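Local coordinates for protein ATP-dependent 6-phosphofructokinase subunit beta (Saccharomyces cerevisiae, PDB 3O8O) that catalyses the ATP-dependent phosphorylation of fructose 6-phosphate to fructose 1,6-bisphosphate, the first committing step of glycolysis, and is activated by fructose 2,6-bisphosphate, at residues T577-V590 with W749-R762. Numbering follows the deposited sequence.
Sequences TYASLAVGAQVSYV and WQATRLIADHLVGR
L581 and A756 meet in the middle of a near-parallel helix pair: helix 577-583 and helix 750-760 run at 27° to each other, their axes approaching to 9.6 Å. With CG anti to the backbone N (chi1 -171°), L581 sends CD1 against A756, 3.7 Å from its CB, while the tip of L759 closes in from the next turn. One turn toward the N-termini, the side chains of T577 and R753 cross at about a right angle, and T577 CG2 is 3.6 Å from T752 OG1; the T577 hydroxyl is hydrogen-bonded to the backbone carbonyl of G573.

R753, bent at chi2 and chi3, turns its guanidinium toward S588 and V590, at the end of strand 587-589: V590 CG2 lies over one face, 3.6 Å from NH2, the S588 hydroxyl is in plane at the edge, and E593 supplies the salt bridge. R762 instead reaches out fully extended from CG to NE. V587 CG1 sits on one face of its guanidinium, 3.5 Å from NH2, and the Y589 ring stands at 77° to that plane; D603, which also accepts from the Y589 hydroxyl, pairs with the charge.

At the two ends of the interface, Y578 meets W749 at its ring edge, CE1 to CB 3.9 Å, and V760 lies beside Q586 where G761 ends the helix in a Schellman motif. The solvent side is the outer face of helix 750-760, where A751 and L754 are exposed.

The W749 side chain lies about 4 Å from that of N526, which belongs to the binding site of the activator fructose 2,6-bisphosphate, and about 11 Å from the bound bisphosphate. Helix 297-316 of the catalytic domain touches Y578, L581, I755 and L759, whereas strand 622-627 hydrogen-bonds alongside strand 587-589, while V587 and Y589 pack on helix 597-614.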
loop_
_atom_site.group_PDB
_atom_site.type_symbol
_atom_site.label_atom_id
_atom_site.label_comp_id
_atom_site.label_asym_id
_atom_site.label_seq_id
_atom_site.Cartn_x
_atom_site.Cartn_y
_atom_site.Cartn_z
ATOM N N THR B 577 -18.569 -3.038 -16.891
ATOM C CA THR B 577 -18.959 -3.162 -18.287
ATOM C C THR B 577 -20.174 -2.352 -18.650
ATOM O O THR B 577 -20.105 -1.500 -19.539
ATOM C CB THR B 577 -19.237 -4.608 -18.688
ATOM O OG1 THR B 577 -18.028 -5.374 -18.573
ATOM C CG2 THR B 577 -19.747 -4.660 -20.122
ATOM N N TYR B 578 -21.286 -2.603 -17.974
ATOM C CA TYR B 578 -22.485 -1.846 -18.296
ATOM C C TYR B 578 -22.357 -0.366 -17.975
ATOM O O TYR B 578 -22.866 0.478 -18.721
ATOM C CB TYR B 578 -23.731 -2.479 -17.652
ATOM C CG TYR B 578 -24.123 -3.725 -18.417
ATOM C CD1 TYR B 578 -23.457 -4.934 -18.207
ATOM C CD2 TYR B 578 -25.008 -3.648 -19.493
ATOM C CE1 TYR B 578 -23.649 -6.016 -19.060
ATOM C CE2 TYR B 578 -25.203 -4.733 -20.351
ATOM C CZ TYR B 578 -24.521 -5.900 -20.129
ATOM O OH TYR B 578 -24.691 -6.946 -20.988
ATOM N N ALA B 579 -21.655 -0.039 -16.896
ATOM C CA ALA B 579 -21.471 1.378 -16.557
ATOM C C ALA B 579 -20.749 2.030 -17.746
ATOM O O ALA B 579 -21.181 3.061 -18.311
ATOM C CB ALA B 579 -20.634 1.516 -15.284
ATOM N N SER B 580 -19.649 1.390 -18.117
ATOM C CA SER B 580 -18.851 1.833 -19.225
ATOM C C SER B 580 -19.742 2.065 -20.457
ATOM O O SER B 580 -19.728 3.140 -21.070
ATOM C CB SER B 580 -17.783 0.782 -19.525
ATOM O OG SER B 580 -17.143 1.042 -20.762
ATOM N N LEU B 581 -20.526 1.061 -20.827
ATOM C CA LEU B 581 -21.365 1.219 -21.998
ATOM C C LEU B 581 -22.321 2.392 -21.835
ATOM O O LEU B 581 -22.534 3.145 -22.782
ATOM C CB LEU B 581 -22.161 -0.055 -22.264
ATOM C CG LEU B 581 -22.939 -0.132 -23.577
ATOM C CD1 LEU B 581 -21.964 -0.381 -24.684
ATOM C CD2 LEU B 581 -23.942 -1.259 -23.544
ATOM N N ALA B 582 -22.873 2.556 -20.632
ATOM C CA ALA B 582 -23.835 3.612 -20.349
ATOM C C ALA B 582 -23.306 5.038 -20.297
ATOM O O ALA B 582 -24.075 5.996 -20.427
ATOM C CB ALA B 582 -24.531 3.307 -19.081
ATOM N N VAL B 583 -22.010 5.202 -20.081
ATOM C CA VAL B 583 -21.464 6.553 -20.041
ATOM C C VAL B 583 -20.493 6.751 -21.176
ATOM O O VAL B 583 -19.877 7.799 -21.291
ATOM C CB VAL B 583 -20.721 6.849 -18.735
ATOM C CG1 VAL B 583 -21.692 6.826 -17.582
ATOM C CG2 VAL B 583 -19.600 5.827 -18.519
ATOM N N GLY B 584 -20.353 5.739 -22.018
ATOM C CA GLY B 584 -19.432 5.854 -23.130
ATOM C C GLY B 584 -17.982 5.876 -22.691
ATOM O O GLY B 584 -17.180 6.593 -23.256
ATOM N N ALA B 585 -17.635 5.088 -21.684
ATOM C CA ALA B 585 -16.259 5.069 -21.206
ATOM C C ALA B 585 -15.359 4.667 -22.363
ATOM O O ALA B 585 -15.693 3.798 -23.156
ATOM C CB ALA B 585 -16.104 4.083 -20.044
ATOM N N GLN B 586 -14.216 5.315 -22.446
ATOM C CA GLN B 586 -13.278 5.050 -23.500
ATOM C C GLN B 586 -12.659 3.693 -23.251
ATOM O O GLN B 586 -12.636 2.824 -24.127
ATOM C CB GLN B 586 -12.217 6.144 -23.503
ATOM C CG GLN B 586 -11.184 6.007 -24.594
ATOM C CD GLN B 586 -11.797 5.983 -25.976
ATOM O OE1 GLN B 586 -12.326 4.959 -26.429
ATOM N NE2 GLN B 586 -11.732 7.120 -26.659
ATOM N N VAL B 587 -12.166 3.506 -22.037
ATOM C CA VAL B 587 -11.551 2.245 -21.665
ATOM C C VAL B 587 -12.229 1.695 -20.421
ATOM O O VAL B 587 -12.794 2.450 -19.636
ATOM C CB VAL B 587 -10.069 2.433 -21.327
ATOM C CG1 VAL B 587 -9.391 1.070 -21.186
ATOM C CG2 VAL B 587 -9.408 3.273 -22.383
ATOM N N SER B 588 -12.194 0.380 -20.266
ATOM C CA SER B 588 -12.733 -0.266 -19.090
ATOM C C SER B 588 -11.917 -1.554 -18.825
ATOM O O SER B 588 -11.706 -2.385 -19.721
ATOM C CB SER B 588 -14.205 -0.571 -19.288
ATOM O OG SER B 588 -14.372 -1.752 -20.042
ATOM N N TYR B 589 -11.421 -1.701 -17.604
ATOM C CA TYR B 589 -10.641 -2.873 -17.256
ATOM C C TYR B 589 -11.455 -3.745 -16.296
ATOM O O TYR B 589 -12.022 -3.229 -15.328
ATOM C CB TYR B 589 -9.326 -2.444 -16.598
ATOM C CG TYR B 589 -8.390 -1.703 -17.515
ATOM C CD1 TYR B 589 -7.829 -0.491 -17.131
ATOM C CD2 TYR B 589 -8.074 -2.200 -18.770
ATOM C CE1 TYR B 589 -6.974 0.208 -17.990
ATOM C CE2 TYR B 589 -7.229 -1.517 -19.629
ATOM C CZ TYR B 589 -6.681 -0.315 -19.237
ATOM O OH TYR B 589 -5.822 0.366 -20.073
ATOM N N VAL B 590 -11.507 -5.056 -16.556
ATOM C CA VAL B 590 -12.268 -5.971 -15.712
ATOM C C VAL B 590 -11.469 -7.117 -15.145
ATOM O O VAL B 590 -10.455 -7.505 -15.699
ATOM C CB VAL B 590 -13.438 -6.524 -16.464
ATOM C CG1 VAL B 590 -14.493 -5.421 -16.613
ATOM C CG2 VAL B 590 -12.980 -7.043 -17.826
ATOM N N TRP B 749 -21.496 -11.817 -20.248
ATOM C CA TRP B 749 -21.567 -10.496 -20.902
ATOM C C TRP B 749 -20.344 -10.061 -21.683
ATOM O O TRP B 749 -20.191 -8.873 -22.002
ATOM C CB TRP B 749 -21.878 -9.431 -19.868
ATOM C CG TRP B 749 -20.893 -9.506 -18.801
ATOM C CD1 TRP B 749 -19.571 -9.151 -18.870
ATOM C CD2 TRP B 749 -21.083 -10.102 -17.521
ATOM N NE1 TRP B 749 -18.921 -9.501 -17.706
ATOM C CE2 TRP B 749 -19.826 -10.088 -16.860
ATOM C CE3 TRP B 749 -22.191 -10.653 -16.865
ATOM C CZ2 TRP B 749 -19.646 -10.607 -15.577
ATOM C CZ3 TRP B 749 -22.015 -11.173 -15.585
ATOM C CH2 TRP B 749 -20.748 -11.147 -14.956
ATOM N N GLN B 750 -19.498 -11.028 -22.018
ATOM C CA GLN B 750 -18.267 -10.754 -22.741
ATOM C C GLN B 750 -18.528 -10.128 -24.109
ATOM O O GLN B 750 -17.689 -9.390 -24.627
ATOM C CB GLN B 750 -17.464 -12.054 -22.888
ATOM C CG GLN B 750 -15.964 -11.838 -23.081
ATOM C CD GLN B 750 -15.280 -11.199 -21.860
ATOM O OE1 GLN B 750 -14.124 -10.760 -21.941
ATOM N NE2 GLN B 750 -15.983 -11.156 -20.728
ATOM N N ALA B 751 -19.701 -10.400 -24.679
ATOM C CA ALA B 751 -20.050 -9.886 -26.000
ATOM C C ALA B 751 -20.304 -8.385 -26.037
ATOM O O ALA B 751 -19.895 -7.681 -26.975
ATOM C CB ALA B 751 -21.260 -10.620 -26.522
ATOM N N THR B 752 -20.980 -7.887 -25.015
ATOM C CA THR B 752 -21.279 -6.467 -24.995
ATOM C C THR B 752 -20.023 -5.654 -24.727
ATOM O O THR B 752 -19.967 -4.464 -25.024
ATOM C CB THR B 752 -22.391 -6.170 -23.965
ATOM O OG1 THR B 752 -21.883 -5.350 -22.907
ATOM C CG2 THR B 752 -22.939 -7.480 -23.413
ATOM N N ARG B 753 -19.010 -6.317 -24.175
ATOM C CA ARG B 753 -17.735 -5.668 -23.910
ATOM C C ARG B 753 -17.232 -5.129 -25.250
ATOM O O ARG B 753 -16.751 -3.988 -25.358
ATOM C CB ARG B 753 -16.708 -6.679 -23.388
ATOM C CG ARG B 753 -16.990 -7.297 -22.040
ATOM C CD ARG B 753 -16.956 -6.280 -20.903
ATOM N NE ARG B 753 -15.752 -5.451 -20.882
ATOM C CZ ARG B 753 -14.519 -5.927 -20.999
ATOM N NH1 ARG B 753 -13.481 -5.102 -20.970
ATOM N NH2 ARG B 753 -14.332 -7.223 -21.154
ATOM N N LEU B 754 -17.351 -5.981 -26.267
ATOM C CA LEU B 754 -16.915 -5.668 -27.623
ATOM C C LEU B 754 -17.711 -4.511 -28.197
ATOM O O LEU B 754 -17.134 -3.553 -28.722
ATOM C CB LEU B 754 -17.082 -6.892 -28.518
ATOM C CG LEU B 754 -15.877 -7.234 -29.382
ATOM C CD1 LEU B 754 -16.320 -8.169 -30.482
ATOM C CD2 LEU B 754 -15.292 -5.965 -29.971
ATOM N N ILE B 755 -19.036 -4.613 -28.092
ATOM C CA ILE B 755 -19.919 -3.571 -28.595
ATOM C C ILE B 755 -19.416 -2.237 -28.086
ATOM O O ILE B 755 -19.314 -1.250 -28.830
ATOM C CB ILE B 755 -21.350 -3.726 -28.070
ATOM C CG1 ILE B 755 -21.854 -5.140 -28.333
ATOM C CG2 ILE B 755 -22.251 -2.674 -28.706
ATOM C CD1 ILE B 755 -21.877 -5.528 -29.790
ATOM N N ALA B 756 -19.108 -2.232 -26.793
ATOM C CA ALA B 756 -18.630 -1.049 -26.103
ATOM C C ALA B 756 -17.376 -0.479 -26.750
ATOM O O ALA B 756 -17.292 0.716 -27.011
ATOM C CB ALA B 756 -18.375 -1.385 -24.662
ATOM N N ASP B 757 -16.401 -1.327 -27.015
ATOM C CA ASP B 757 -15.187 -0.830 -27.638
ATOM C C ASP B 757 -15.495 -0.150 -28.980
ATOM O O ASP B 757 -15.007 0.960 -29.266
ATOM C CB ASP B 757 -14.175 -1.973 -27.881
ATOM C CG ASP B 757 -13.374 -2.331 -26.647
ATOM O OD1 ASP B 757 -12.944 -1.421 -25.924
ATOM O OD2 ASP B 757 -13.154 -3.527 -26.403
ATOM N N HIS B 758 -16.309 -0.820 -29.795
ATOM C CA HIS B 758 -16.624 -0.318 -31.122
ATOM C C HIS B 758 -17.237 1.059 -31.100
ATOM O O HIS B 758 -16.823 1.951 -31.846
ATOM C CB HIS B 758 -17.545 -1.294 -31.837
ATOM C CG HIS B 758 -16.909 -2.615 -32.133
ATOM N ND1 HIS B 758 -17.633 -3.708 -32.569
ATOM C CD2 HIS B 758 -15.615 -3.015 -32.080
ATOM C CE1 HIS B 758 -16.809 -4.722 -32.772
ATOM N NE2 HIS B 758 -15.580 -4.328 -32.483
ATOM N N LEU B 759 -18.216 1.230 -30.224
ATOM C CA LEU B 759 -18.926 2.490 -30.104
ATOM C C LEU B 759 -18.038 3.649 -29.719
ATOM O O LEU B 759 -18.393 4.812 -29.895
ATOM C CB LEU B 759 -20.030 2.354 -29.070
ATOM C CG LEU B 759 -21.277 1.654 -29.576
ATOM C CD1 LEU B 759 -22.241 1.383 -28.451
ATOM C CD2 LEU B 759 -21.907 2.562 -30.616
ATOM N N VAL B 760 -16.868 3.340 -29.199
ATOM C CA VAL B 760 -16.001 4.398 -28.756
ATOM C C VAL B 760 -14.672 4.368 -29.506
ATOM O O VAL B 760 -13.797 5.202 -29.261
ATOM C CB VAL B 760 -15.838 4.266 -27.248
ATOM C CG1 VAL B 760 -15.166 2.972 -26.933
ATOM C CG2 VAL B 760 -15.102 5.445 -26.695
ATOM N N GLY B 761 -14.555 3.404 -30.428
ATOM C CA GLY B 761 -13.366 3.257 -31.267
ATOM C C GLY B 761 -12.078 2.680 -30.665
ATOM O O GLY B 761 -10.955 3.039 -31.074
ATOM N N ARG B 762 -12.236 1.771 -29.705
ATOM C CA ARG B 762 -11.091 1.177 -29.054
ATOM C C ARG B 762 -10.748 -0.144 -29.709
ATOM O O ARG B 762 -11.635 -0.885 -30.125
ATOM C CB ARG B 762 -11.392 0.973 -27.581
ATOM C CG ARG B 762 -10.187 0.590 -26.770
ATOM C CD ARG B 762 -10.593 0.068 -25.426
ATOM N NE ARG B 762 -9.440 -0.329 -24.641
ATOM C CZ ARG B 762 -9.437 -1.355 -23.801
ATOM N NH1 ARG B 762 -10.534 -2.095 -23.638
ATOM N NH2 ARG B 762 -8.327 -1.649 -23.133
#